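Local coordinates for protein putative hydrolase YdeN (Bacillus subtilis, PDB 1UXO) that is a putative serine hydrolase of the alpha/beta-hydrolase fold, probably cleaving ester-like bonds although its natural substrate is not established, at residues A[6-11]-A[65-70]; A[46-51]-A[111-116]; A[75-80]-A[99-104]; A[93-98]-A[126-131]; A[132-137]-A[157-162]. The protein carries 2 engineered substitutions. All coordinates share one frame; numbering follows the deposited sequence.

Contact 1: residues A[6-11]-A[65-70]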
# COMPACT_ATOMS: atom_id res chain seq x y z
N GLN A 6 -10.08 -1.90 11.30
CA GLN A 6 -10.43 -1.19 10.11
C GLN A 6 -9.29 -1.37 9.14
O GLN A 6 -8.14 -1.18 9.49
CB GLN A 6 -10.61 0.32 10.42
CG GLN A 6 -10.74 1.19 9.17
CD GLN A 6 -12.07 1.01 8.49
OE1 GLN A 6 -13.08 0.98 9.16
NE2 GLN A 6 -12.07 0.84 7.17
N VAL A 7 -9.61 -1.71 7.90
CA VAL A 7 -8.57 -1.88 6.89
C VAL A 7 -8.91 -0.88 5.81
O VAL A 7 -10.07 -0.83 5.37
CB VAL A 7 -8.63 -3.27 6.29
CG1 VAL A 7 -7.63 -3.38 5.16
CG2 VAL A 7 -8.40 -4.29 7.37
N TYR A 8 -7.94 -0.09 5.40
CA TYR A 8 -8.11 0.80 4.25
C TYR A 8 -7.29 0.27 3.08
O TYR A 8 -6.15 -0.19 3.28
CB TYR A 8 -7.70 2.23 4.57
CG TYR A 8 -8.65 2.99 5.45
CD1 TYR A 8 -9.95 3.29 5.04
CD2 TYR A 8 -8.29 3.38 6.73
CE1 TYR A 8 -10.82 4.04 5.88
CE2 TYR A 8 -9.11 4.09 7.53
CZ TYR A 8 -10.39 4.38 7.13
OH TYR A 8 -11.22 5.09 7.97
N ILE A 9 -7.85 0.33 1.88
CA ILE A 9 -7.18 -0.18 0.69
C ILE A 9 -7.00 0.98 -0.28
O ILE A 9 -7.98 1.67 -0.63
CB ILE A 9 -7.99 -1.31 0.07
CG1 ILE A 9 -8.16 -2.46 1.04
CG2 ILE A 9 -7.36 -1.83 -1.30
CD1 ILE A 9 -9.36 -3.36 0.66
N ILE A 10 -5.76 1.19 -0.73
CA ILE A 10 -5.41 2.36 -1.55
C ILE A 10 -4.73 1.92 -2.86
O ILE A 10 -3.69 1.25 -2.88
CB ILE A 10 -4.47 3.34 -0.77
CG1 ILE A 10 -5.04 3.72 0.58
CG2 ILE A 10 -4.18 4.60 -1.64
CD1 ILE A 10 -4.66 2.87 1.74
N HIS A 11 -5.31 2.37 -3.97
CA HIS A 11 -4.90 1.99 -5.31
C HIS A 11 -3.77 2.85 -5.85
O HIS A 11 -3.29 3.75 -5.19
CB HIS A 11 -6.11 2.07 -6.27
CG HIS A 11 -6.59 3.48 -6.48
ND1 HIS A 11 -5.88 4.41 -7.21
CD2 HIS A 11 -7.71 4.11 -6.03
CE1 HIS A 11 -6.54 5.57 -7.20
NE2 HIS A 11 -7.67 5.41 -6.51
N GLU A 65 -4.49 1.97 16.55
CA GLU A 65 -3.66 0.78 16.72
C GLU A 65 -4.27 -0.45 16.07
O GLU A 65 -3.60 -1.44 15.88
CB GLU A 65 -3.44 0.52 18.22
CG GLU A 65 -4.70 0.67 19.06
CD GLU A 65 -5.15 2.14 19.27
OE1 GLU A 65 -4.32 3.07 19.21
OE2 GLU A 65 -6.37 2.38 19.44
N ASN A 66 -5.56 -0.42 15.79
CA ASN A 66 -6.19 -1.52 15.04
C ASN A 66 -6.60 -1.14 13.60
O ASN A 66 -7.48 -1.78 13.00
CB ASN A 66 -7.36 -2.12 15.84
CG ASN A 66 -6.90 -2.68 17.22
OD1 ASN A 66 -7.31 -2.17 18.28
ND2 ASN A 66 -6.02 -3.67 17.19
N THR A 67 -5.89 -0.16 13.05
CA THR A 67 -6.04 0.23 11.63
C THR A 67 -4.92 -0.34 10.82
O THR A 67 -3.74 -0.28 11.23
CB THR A 67 -6.09 1.73 11.51
OG1 THR A 67 -7.11 2.24 12.38
CG2 THR A 67 -6.50 2.23 10.09
N TYR A 68 -5.26 -0.80 9.60
CA TYR A 68 -4.30 -1.40 8.69
C TYR A 68 -4.44 -0.81 7.32
O TYR A 68 -5.56 -0.59 6.83
CB TYR A 68 -4.49 -2.90 8.58
CG TYR A 68 -4.32 -3.61 9.90
CD1 TYR A 68 -3.13 -4.27 10.22
CD2 TYR A 68 -5.33 -3.61 10.83
CE1 TYR A 68 -2.97 -4.88 11.46
CE2 TYR A 68 -5.17 -4.22 12.07
CZ TYR A 68 -4.00 -4.85 12.37
OH TYR A 68 -3.86 -5.45 13.59
N LEU A 69 -3.33 -0.51 6.68
CA LEU A 69 -3.33 0.09 5.36
C LEU A 69 -2.70 -0.88 4.35
O LEU A 69 -1.55 -1.31 4.53
CB LEU A 69 -2.54 1.42 5.36
CG LEU A 69 -2.80 2.44 6.49
CD1 LEU A 69 -1.86 3.64 6.42
CD2 LEU A 69 -4.28 2.89 6.39
N VAL A 70 -3.44 -1.17 3.30
CA VAL A 70 -2.98 -2.02 2.21
C VAL A 70 -2.96 -1.12 0.98
O VAL A 70 -3.97 -0.55 0.60
CB VAL A 70 -3.94 -3.19 1.97
CG1 VAL A 70 -3.53 -4.03 0.71
CG2 VAL A 70 -4.02 -4.04 3.23
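The amide of Y8 meets the carbonyl oxygen of Y68 at 2.8 Å (Y8 N to Y68 O), and this bond is the middle one of a ladder that illustrates parallel pairing. Alternate residues of strand 6-10 bond to the two residues that flank their counterpart: Y8, beside L69, gives its N-H to Y68 and takes one from V70, the latter almost straight, at 175° and 2.9 Å from V70 N to Y8 O. Y68 N to Q6 O and I10 N to V70 O continue the ladder, and Q6 N to N66 O, 3.1 Å, begins it. CA-H...O contacts, such as I9 CA to V70 O, lie between the conventional bonds.

On one face, the CD2 methyl of L69 lies at the edge of the Y8 ring and touches Y8 CB at 3.9 Å, while T67 CG2 approaches the same ring obliquely, 4.0 Å from Y8 CD2. With T67 OG1 anti to its carbonyl carbon (chi1 -53°), CG2 is left beside that carbon and meets the ring; OG1 bonds to H64 N. The phenol of Y8 goes on to T62, and the side-chain nitrogen NE2 of Q6, which lies over a face of the Y8 ring, to D37. On the other face, shared by V7, Y68, I9 and V70, the meeting is apolar, and V7 CG1 touches V70 CG2 at 4.1 Å.

Strand 6-10 is flanked on its second edge by strand 35-39, which V7 and I9 engage through their backbones. Helix 22-31 packs on V7 and I9, and helix 177-188 covers V7, Y68 and V70, with F187 set edge-to-face against the Y68 ring.

Contact 2: residues A[46-51]-A[111-116]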
# COMPACT_ATOMS: atom_id res chain seq x y z
N GLN A 46 -3.79 11.68 -13.75
CA GLN A 46 -2.73 12.68 -13.56
C GLN A 46 -2.59 13.00 -12.08
O GLN A 46 -2.94 14.10 -11.58
CB GLN A 46 -3.03 13.98 -14.28
CG GLN A 46 -3.10 13.85 -15.76
CD GLN A 46 -3.49 15.16 -16.46
OE1 GLN A 46 -2.63 16.01 -16.75
NE2 GLN A 46 -4.79 15.32 -16.74
N PRO A 47 -2.10 12.02 -11.34
CA PRO A 47 -2.07 12.16 -9.89
C PRO A 47 -1.02 13.14 -9.38
O PRO A 47 0.04 13.25 -9.96
CB PRO A 47 -1.72 10.74 -9.42
CG PRO A 47 -1.10 10.11 -10.52
CD PRO A 47 -1.54 10.74 -11.80
N ARG A 48 -1.35 13.81 -8.28
CA ARG A 48 -0.53 14.84 -7.64
C ARG A 48 -0.45 14.43 -6.18
O ARG A 48 -1.47 14.18 -5.58
CB ARG A 48 -1.18 16.23 -7.75
CG ARG A 48 -1.38 16.71 -9.20
CD ARG A 48 -0.12 16.57 -10.08
NE ARG A 48 1.04 17.26 -9.52
CZ ARG A 48 1.19 18.59 -9.48
NH1 ARG A 48 0.24 19.39 -9.96
NH2 ARG A 48 2.29 19.13 -8.95
N LEU A 49 0.76 14.34 -5.67
CA LEU A 49 1.01 13.91 -4.29
C LEU A 49 0.24 14.72 -3.28
O LEU A 49 -0.35 14.15 -2.35
CB LEU A 49 2.52 13.97 -3.96
CG LEU A 49 2.98 13.66 -2.53
CD1 LEU A 49 2.60 12.23 -2.17
CD2 LEU A 49 4.48 13.85 -2.36
N GLU A 50 0.29 16.05 -3.41
CA GLU A 50 -0.42 16.87 -2.40
C GLU A 50 -1.91 16.58 -2.32
O GLU A 50 -2.45 16.54 -1.27
CB GLU A 50 -0.14 18.38 -2.56
CG GLU A 50 1.32 18.70 -2.30
CD GLU A 50 1.85 18.22 -0.94
OE1 GLU A 50 1.13 18.40 0.10
OE2 GLU A 50 2.99 17.65 -0.93
N ASP A 51 -2.55 16.30 -3.46
CA ASP A 51 -3.98 15.99 -3.47
C ASP A 51 -4.24 14.59 -2.91
O ASP A 51 -5.18 14.40 -2.21
CB ASP A 51 -4.55 16.12 -4.87
CG ASP A 51 -4.45 17.55 -5.41
OD1 ASP A 51 -4.58 18.49 -4.60
OD2 ASP A 51 -4.21 17.83 -6.64
N LEU A 111 5.40 10.40 -12.59
CA LEU A 111 4.99 10.17 -11.21
C LEU A 111 6.11 10.47 -10.21
O LEU A 111 5.98 10.18 -9.01
CB LEU A 111 4.51 8.71 -11.06
CG LEU A 111 3.44 8.15 -12.01
CD1 LEU A 111 3.08 6.69 -11.61
CD2 LEU A 111 2.19 9.02 -11.99
N ASP A 112 7.23 11.06 -10.69
CA ASP A 112 8.38 11.30 -9.85
C ASP A 112 8.14 12.10 -8.61
O ASP A 112 8.86 11.92 -7.63
CB ASP A 112 9.54 11.96 -10.63
CG ASP A 112 10.34 10.98 -11.45
OD1 ASP A 112 10.16 9.74 -11.38
OD2 ASP A 112 11.27 11.39 -12.24
N GLU A 113 7.10 12.95 -8.59
CA GLU A 113 6.91 13.79 -7.45
C GLU A 113 6.53 12.98 -6.21
O GLU A 113 6.75 13.42 -5.11
CB GLU A 113 5.90 14.91 -7.71
CG GLU A 113 4.48 14.51 -7.71
CD GLU A 113 3.60 15.72 -7.94
OE1 GLU A 113 4.01 16.67 -8.68
OE2 GLU A 113 2.51 15.72 -7.43
N PHE A 114 5.98 11.77 -6.42
CA PHE A 114 5.55 10.92 -5.29
C PHE A 114 6.73 10.33 -4.50
O PHE A 114 6.56 9.97 -3.36
CB PHE A 114 4.64 9.82 -5.80
CG PHE A 114 3.20 10.25 -5.97
CD1 PHE A 114 2.25 9.88 -5.06
CD2 PHE A 114 2.83 11.06 -7.03
CE1 PHE A 114 0.96 10.26 -5.23
CE2 PHE A 114 1.57 11.45 -7.20
CZ PHE A 114 0.62 11.06 -6.30
N THR A 115 7.89 10.21 -5.15
CA THR A 115 9.08 9.61 -4.56
C THR A 115 10.31 10.49 -4.54
O THR A 115 11.38 10.06 -4.09
CB THR A 115 9.46 8.31 -5.32
OG1 THR A 115 9.65 8.60 -6.72
CG2 THR A 115 8.35 7.30 -5.25
N GLN A 116 10.21 11.73 -4.96
CA GLN A 116 11.41 12.53 -4.94
C GLN A 116 11.67 12.92 -3.48
O GLN A 116 10.74 13.20 -2.73
CB GLN A 116 11.33 13.72 -5.89
CG GLN A 116 10.83 14.92 -5.32
CD GLN A 116 10.72 16.04 -6.34
OE1 GLN A 116 9.74 16.77 -6.32
NE2 GLN A 116 11.66 16.14 -7.26
O HOH W 1 1.73 17.53 -5.49
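E113 and R48 meet by a side-on grip, in which NE and NH2 of the arginine each take one oxygen of the carboxylate. NE lies 3.0 Å from E113 OE2, and NH2 lies 3.0 Å from E113 OE1, which offers its syn lone pair close to the guanidinium plane. The two planes are nonetheless turned 56° apart, and NE reaches OE2 from outside the carboxylate plane. Bends at chi2 and chi3 fold the arginine back to this position, whereas E113 is extended beyond a CG wedged between its backbone N and carbonyl carbon (chi1 77°). OE2 also receives L49 N at 2.8 Å through its anti lone pair, and a water joins it to E50 N, so three donors hold this oxygen.

Next to the salt bridge, the F114 ring slides past L49: L49 CB stands 4.0 Å above the ring centroid, almost on its normal, as a CH-pi contact, and CD1 reaches F114 CD1. P47 adds its CB against F114 CZ and its CG against L111 CD2, 3.8 Å away.

R48 is the N-cap residue of helix 49-57. E113 puts a carboxylate beside the positive end of the helix dipole, probably a favourable placement, and joins this helix to the loop between strand 92-98 and helix 121-127 of the alpha/beta-hydrolase fold.

Contact 3: residues A[75-80]-A[99-104]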
# COMPACT_ATOMS: atom_id res chain seq x y z
N GLY A 75 0.10 4.00 -4.60
CA GLY A 75 -0.45 4.23 -3.27
C GLY A 75 0.55 4.03 -2.16
O GLY A 75 0.40 4.56 -1.06
N CYS A 76 1.54 3.18 -2.43
CA CYS A 76 2.63 2.91 -1.48
C CYS A 76 3.43 4.16 -1.08
O CYS A 76 3.44 4.49 0.12
CB CYS A 76 3.48 1.73 -1.94
SG CYS A 76 2.53 0.20 -2.17
N PRO A 77 4.12 4.84 -2.02
CA PRO A 77 4.86 6.03 -1.61
C PRO A 77 3.95 7.11 -1.06
O PRO A 77 4.34 7.89 -0.19
CB PRO A 77 5.60 6.46 -2.89
CG PRO A 77 4.83 5.81 -4.05
CD PRO A 77 4.37 4.51 -3.44
N ALA A 78 2.71 7.14 -1.52
CA ALA A 78 1.77 8.06 -0.97
C ALA A 78 1.50 7.85 0.52
O ALA A 78 1.61 8.78 1.32
CB ALA A 78 0.45 8.02 -1.75
N ILE A 79 1.23 6.62 0.91
CA ILE A 79 0.96 6.39 2.33
C ILE A 79 2.29 6.52 3.14
O ILE A 79 2.24 6.90 4.29
CB ILE A 79 0.23 5.04 2.60
CG1 ILE A 79 1.01 3.85 2.17
CG2 ILE A 79 -1.25 5.05 2.09
CD1 ILE A 79 0.36 2.51 2.88
N LEU A 80 3.45 6.25 2.53
CA LEU A 80 4.74 6.47 3.23
C LEU A 80 4.93 7.97 3.56
O LEU A 80 5.32 8.35 4.69
CB LEU A 80 5.95 5.92 2.43
CG LEU A 80 6.00 4.41 2.24
CD1 LEU A 80 7.14 4.03 1.35
CD2 LEU A 80 6.04 3.68 3.55
N SER A 99 3.67 -4.15 -4.51
CA SER A 99 4.51 -3.52 -5.53
C SER A 99 4.99 -2.17 -5.09
O SER A 99 5.03 -1.22 -5.89
CB SER A 99 3.76 -3.42 -6.82
OG SER A 99 3.21 -4.65 -7.16
N GLY A 100 5.35 -2.07 -3.80
CA GLY A 100 5.80 -0.81 -3.23
C GLY A 100 7.16 -0.35 -3.76
O GLY A 100 8.05 -1.17 -4.11
N PHE A 101 7.34 0.95 -3.78
CA PHE A 101 8.59 1.53 -4.22
C PHE A 101 8.71 2.92 -3.56
O PHE A 101 7.70 3.50 -3.13
CB PHE A 101 8.66 1.63 -5.76
CG PHE A 101 7.57 2.48 -6.36
CD1 PHE A 101 7.81 3.80 -6.74
CD2 PHE A 101 6.29 1.94 -6.53
CE1 PHE A 101 6.79 4.57 -7.28
CE2 PHE A 101 5.26 2.72 -7.08
CZ PHE A 101 5.50 4.04 -7.45
N ALA A 102 9.94 3.41 -3.45
CA ALA A 102 10.23 4.74 -2.84
C ALA A 102 11.27 5.55 -3.65
O ALA A 102 12.00 6.40 -3.08
CB ALA A 102 10.76 4.54 -1.41
N LYS A 103 11.39 5.27 -4.95
CA LYS A 103 12.25 6.03 -5.88
C LYS A 103 11.65 6.03 -7.28
O LYS A 103 10.71 5.28 -7.57
CB LYS A 103 13.65 5.48 -5.93
CG LYS A 103 13.80 4.07 -6.53
CD LYS A 103 15.11 3.47 -6.07
CE LYS A 103 15.33 2.12 -6.59
NZ LYS A 103 16.66 1.55 -6.20
N SER A 104 12.17 6.91 -8.15
CA SER A 104 11.61 7.09 -9.48
C SER A 104 11.48 5.80 -10.25
O SER A 104 12.44 5.01 -10.30
CB SER A 104 12.59 7.96 -10.30
OG SER A 104 12.21 8.05 -11.63
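The backbones come closest where the first turn of helix 75-84 faces an irregular loop, C76 CA lying 5.2 Å from G100 CA, and they are joined by van der Waals contact alone. C76 points toward the loop, and its SG rests 3.6 Å from G100 CA.

One residue on, P77 lies over one face of the F101 ring. Its CG stands 4.2 Å from the ring centroid, 24° off the normal, in a CH-pi contact displaced toward the rim, with F101 CZ the nearest ring atom at 3.9 Å. The phenyl gets there because F101 CG sits between the backbone N and carbonyl carbon (chi1 60°), which turns a face of the ring to the proline. The same proline ring covers the carbonyl of F101, P77 CD being 3.5 Å from F101 O. Both F101 O and F101 N are buried here without a polar partner in the model.

The helix begins just after S73, predicted to be the nucleophile of the charge relay system, and S99 lies near the predicted D139 and H166. The turn from strand 67-72 through S73 into helix 75-84 is the strand-turn-helix of the nucleophile elbow of alpha/beta-hydrolases.

Contact 4: residues A[93-98]-A[126-131]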
# COMPACT_ATOMS: atom_id res chain seq x y z
N GLY A 93 -1.80 -0.51 13.25
CA GLY A 93 -1.70 -1.94 13.26
C GLY A 93 -0.70 -2.47 12.25
O GLY A 93 0.09 -3.34 12.56
N GLY A 94 -0.71 -1.91 11.03
CA GLY A 94 0.24 -2.34 10.03
C GLY A 94 -0.02 -1.81 8.66
O GLY A 94 -1.06 -1.18 8.40
N ILE A 95 0.95 -2.07 7.80
CA ILE A 95 0.91 -1.69 6.38
C ILE A 95 1.40 -2.84 5.52
O ILE A 95 2.31 -3.63 5.90
CB ILE A 95 1.76 -0.42 6.09
CG1 ILE A 95 3.24 -0.63 6.38
CG2 ILE A 95 1.24 0.82 6.79
CD1 ILE A 95 4.09 0.62 6.06
N ILE A 96 0.75 -3.00 4.38
CA ILE A 96 1.18 -3.93 3.38
C ILE A 96 1.30 -3.17 2.07
O ILE A 96 0.34 -2.54 1.63
CB ILE A 96 0.20 -5.08 3.25
CG1 ILE A 96 0.08 -5.87 4.55
CG2 ILE A 96 0.66 -6.03 2.19
CD1 ILE A 96 -0.98 -6.99 4.49
N LEU A 97 2.48 -3.22 1.49
CA LEU A 97 2.79 -2.45 0.30
C LEU A 97 2.96 -3.39 -0.86
O LEU A 97 4.02 -3.99 -1.03
CB LEU A 97 4.04 -1.60 0.52
CG LEU A 97 4.04 -0.81 1.83
CD1 LEU A 97 5.36 -0.06 2.04
CD2 LEU A 97 2.90 0.17 1.84
N VAL A 98 1.89 -3.51 -1.66
CA VAL A 98 1.93 -4.35 -2.86
C VAL A 98 2.56 -3.62 -4.03
O VAL A 98 2.08 -2.56 -4.44
CB VAL A 98 0.55 -4.89 -3.22
CG1 VAL A 98 0.66 -5.95 -4.27
CG2 VAL A 98 -0.10 -5.48 -1.96
N GLU A 126 8.30 3.25 13.08
CA GLU A 126 7.61 3.52 14.32
C GLU A 126 6.13 3.78 14.15
O GLU A 126 5.43 3.80 15.09
CB GLU A 126 8.29 4.69 15.05
CG GLU A 126 9.61 4.19 15.60
CD GLU A 126 10.50 5.24 16.18
OE1 GLU A 126 10.08 6.41 16.26
OE2 GLU A 126 11.64 4.87 16.55
N SER A 127 5.69 3.96 12.92
CA SER A 127 4.31 4.28 12.60
C SER A 127 3.39 3.07 12.32
O SER A 127 2.16 3.23 12.27
CB SER A 127 4.27 5.22 11.38
OG SER A 127 4.79 6.49 11.75
N ALA A 128 3.98 1.89 12.18
CA ALA A 128 3.27 0.68 11.75
C ALA A 128 3.84 -0.54 12.45
O ALA A 128 4.99 -0.90 12.23
CB ALA A 128 3.29 0.55 10.27
N LYS A 129 3.04 -1.18 13.29
CA LYS A 129 3.56 -2.31 14.07
C LYS A 129 4.02 -3.49 13.22
O LYS A 129 5.06 -4.12 13.49
CB LYS A 129 2.50 -2.73 15.11
CG LYS A 129 2.85 -3.90 15.98
CD LYS A 129 1.73 -4.19 17.00
CE LYS A 129 2.21 -5.11 18.13
NZ LYS A 129 1.07 -5.93 18.75
N HIS A 130 3.24 -3.81 12.22
CA HIS A 130 3.52 -4.89 11.31
C HIS A 130 3.71 -4.33 9.91
O HIS A 130 2.92 -3.53 9.47
CB HIS A 130 2.35 -5.88 11.33
CG HIS A 130 2.12 -6.51 12.68
ND1 HIS A 130 2.93 -7.48 13.19
CD2 HIS A 130 1.14 -6.30 13.60
CE1 HIS A 130 2.49 -7.83 14.40
NE2 HIS A 130 1.39 -7.14 14.67
N ARG A 131 4.78 -4.73 9.23
CA ARG A 131 5.08 -4.18 7.89
C ARG A 131 5.49 -5.29 6.92
O ARG A 131 6.32 -6.13 7.26
CB ARG A 131 6.18 -3.13 7.98
CG ARG A 131 5.99 -2.07 9.07
CD ARG A 131 7.23 -1.14 9.31
NE ARG A 131 8.34 -1.95 9.80
CZ ARG A 131 8.48 -2.39 11.06
NH1 ARG A 131 7.56 -2.11 11.99
NH2 ARG A 131 9.54 -3.14 11.37
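G93 and H130 open a parallel pairing that belongs to the beta-alpha-beta crossover of strand 92-98, helix 121-127 and strand 128-136. G93 O accepts H130 N at 3.2 Å, a bent bond of 141° whose donor is tilted from the carbonyl plane; the imidazole edge also touches this oxygen, H130 CD2 lying 3.3 Å from G93 O. The next bond, I95 N to H130 O at 3.0 Å, is straighter. Between them G94 CA passes 3.0 Å from H130 O, a proximity for which its missing side chain leaves room.

I95 carries the apolar part. Its CG1 sits between the backbone N and carbonyl carbon (chi1 63°), and from there both branches close on A128: CG2 is 4.0 Å from A128 CB, with CG1 nearly as near. CG1 also packs on the R131 chain, 4.1 Å from R131 CG.

In the next shell, K129 lays its CG over one face of the H130 ring, and Y186 of helix 177-188 stacks with that ring. L69 of strand 67-72 packs against I95. The arginine turns away from the isoleucine, bending at chi3, and is held at several points: NE and NH2 donate to the carbonyl oxygens of I154 and D155. The remaining guanidinium nitrogen folds back within its own segment, where R131 NH1 gives a bond to A128 O of 2.9 Å, the oxygen lying in the guanidinium plane.

Contact 5: residues A[132-137]-A[157-162]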
# COMPACT_ATOMS: atom_id res chain seq x y z
N ALA A 132 4.94 -5.23 5.71
CA ALA A 132 5.25 -6.17 4.64
C ALA A 132 5.18 -5.51 3.29
O ALA A 132 4.43 -4.52 3.10
CB ALA A 132 4.30 -7.37 4.67
N VAL A 133 6.03 -6.02 2.42
CA VAL A 133 6.06 -5.70 0.98
C VAL A 133 5.83 -7.01 0.17
O VAL A 133 6.47 -8.06 0.42
CB VAL A 133 7.38 -5.10 0.57
CG1 VAL A 133 7.44 -4.85 -0.94
CG2 VAL A 133 7.63 -3.83 1.33
N ILE A 134 4.87 -6.97 -0.74
CA ILE A 134 4.59 -8.11 -1.62
C ILE A 134 4.95 -7.66 -3.01
O ILE A 134 4.48 -6.61 -3.47
CB ILE A 134 3.11 -8.45 -1.56
CG1 ILE A 134 2.75 -8.79 -0.10
CG2 ILE A 134 2.80 -9.56 -2.55
CD1 ILE A 134 1.32 -9.15 0.17
N ALA A 135 5.79 -8.41 -3.69
CA ALA A 135 6.32 -7.96 -4.98
C ALA A 135 6.51 -9.08 -5.93
O ALA A 135 6.86 -10.20 -5.54
CB ALA A 135 7.66 -7.20 -4.77
N SER A 136 6.34 -8.76 -7.20
CA SER A 136 6.46 -9.75 -8.28
C SER A 136 7.81 -9.71 -8.94
O SER A 136 8.25 -8.66 -9.39
CB SER A 136 5.37 -9.49 -9.34
OG SER A 136 5.64 -10.16 -10.59
N LYS A 137 8.46 -10.87 -9.05
CA LYS A 137 9.78 -10.94 -9.67
C LYS A 137 9.81 -10.46 -11.09
O LYS A 137 10.83 -9.89 -11.49
CB LYS A 137 10.39 -12.35 -9.59
CG LYS A 137 11.84 -12.46 -10.01
CD LYS A 137 12.70 -11.52 -9.18
CE LYS A 137 14.18 -11.83 -9.09
NZ LYS A 137 14.85 -11.68 -10.37
N ALA A 157 8.84 -7.44 6.09
CA ALA A 157 8.85 -8.79 5.53
C ALA A 157 8.56 -8.69 4.05
O ALA A 157 7.59 -8.02 3.65
CB ALA A 157 7.77 -9.63 6.18
N LEU A 158 9.39 -9.32 3.24
CA LEU A 158 9.22 -9.30 1.76
C LEU A 158 8.68 -10.65 1.33
O LEU A 158 9.25 -11.71 1.67
CB LEU A 158 10.53 -9.04 1.09
CG LEU A 158 10.52 -9.05 -0.45
CD1 LEU A 158 9.82 -7.82 -1.00
CD2 LEU A 158 11.92 -9.11 -0.97
N TYR A 159 7.61 -10.62 0.58
CA TYR A 159 7.02 -11.80 -0.08
C TYR A 159 7.10 -11.66 -1.60
O TYR A 159 6.52 -10.74 -2.19
CB TYR A 159 5.57 -11.90 0.36
CG TYR A 159 5.41 -12.13 1.82
CD1 TYR A 159 5.43 -13.42 2.36
CD2 TYR A 159 5.24 -11.08 2.68
CE1 TYR A 159 5.29 -13.63 3.71
CE2 TYR A 159 5.10 -11.29 4.08
CZ TYR A 159 5.13 -12.58 4.56
OH TYR A 159 4.96 -12.79 5.90
N GLU A 160 7.92 -12.51 -2.21
CA GLU A 160 8.18 -12.53 -3.62
C GLU A 160 7.18 -13.46 -4.27
O GLU A 160 6.97 -14.59 -3.78
CB GLU A 160 9.59 -13.06 -3.89
CG GLU A 160 9.90 -13.24 -5.37
CD GLU A 160 11.31 -13.73 -5.61
OE1 GLU A 160 12.16 -13.64 -4.71
OE2 GLU A 160 11.56 -14.17 -6.76
N VAL A 161 6.59 -13.02 -5.37
CA VAL A 161 5.73 -13.88 -6.17
C VAL A 161 6.48 -13.97 -7.50
O VAL A 161 6.72 -12.95 -8.16
CB VAL A 161 4.35 -13.28 -6.38
CG1 VAL A 161 3.52 -14.20 -7.30
CG2 VAL A 161 3.65 -13.02 -5.03
N GLN A 162 6.88 -15.19 -7.88
CA GLN A 162 7.77 -15.33 -9.03
C GLN A 162 7.16 -14.82 -10.32
O GLN A 162 7.83 -14.16 -11.13
CB GLN A 162 8.23 -16.80 -9.15
CG GLN A 162 9.36 -16.97 -10.12
CD GLN A 162 9.90 -18.38 -10.09
OE1 GLN A 162 9.13 -19.32 -9.83
NE2 GLN A 162 11.21 -18.52 -10.31
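A beta-alpha-beta crossover, strand 128-136 to helix 144-153 to strand 157-161, brings these two strands side by side at the margin of the parallel sheet, their axes 15° apart. Five bonds join them. V133 and A135 each bond, through N and O, to the two residues flanking their counterpart: V133 N reaches A157 O at 2.8 Å and A135 N reaches Y159 O, while their carbonyls take Y159 N and V161 N. K137 N to V161 O, 2.9 Å, ends the ladder.

On one face, L158 CG is anti to its backbone N (chi1 177°), and CD1 extends over the neighbouring strand to V133 CG1 at 3.8 Å and, more loosely, to A135 CB. The other face has Y159, whose ring edge meets A132 CB at 4.0 Å (to Y159 CE2); I178 and V182 of helix 177-188 also touch this tyrosine. I134 CG2 faces V161 CG2 farther along.

S136 closes the buried strand just before the predicted catalytic D139, and its OG bonds to the carbonyl of G165, next to the predicted H166. On the outer side K137 and E160 cross obliquely without joining charges: the carboxylate lies instead along the aliphatic part of the lysine, E160 OE2 being 3.6 Å from K137 CB.

In the fold
Contacts 1, 4 and 5 are strand pairs of one parallel sheet, whereas contacts 2 and 3 lie toward the C-terminal ends of its strands. The pairing of 67-72 with 92-98, through L69 with G94 and I96, joins contact 1 to contact 4; contacts 4 and 5 share strand 128-136, and L97 N meets A132 O at 2.8 Å. Contact 3 joins this sheet through S99 N to I134 O, also 2.8 Å. It is nested in the loop closed by contact 2, tied to it by D112 OD1 and S104 OG, 2.7 Å apart. The predicted triad lies among them: the side chain of S99 is about 4 Å from those of D139 and H166, that of S136 about 4 Å from D139, and that of L111 about 7 Å from S73.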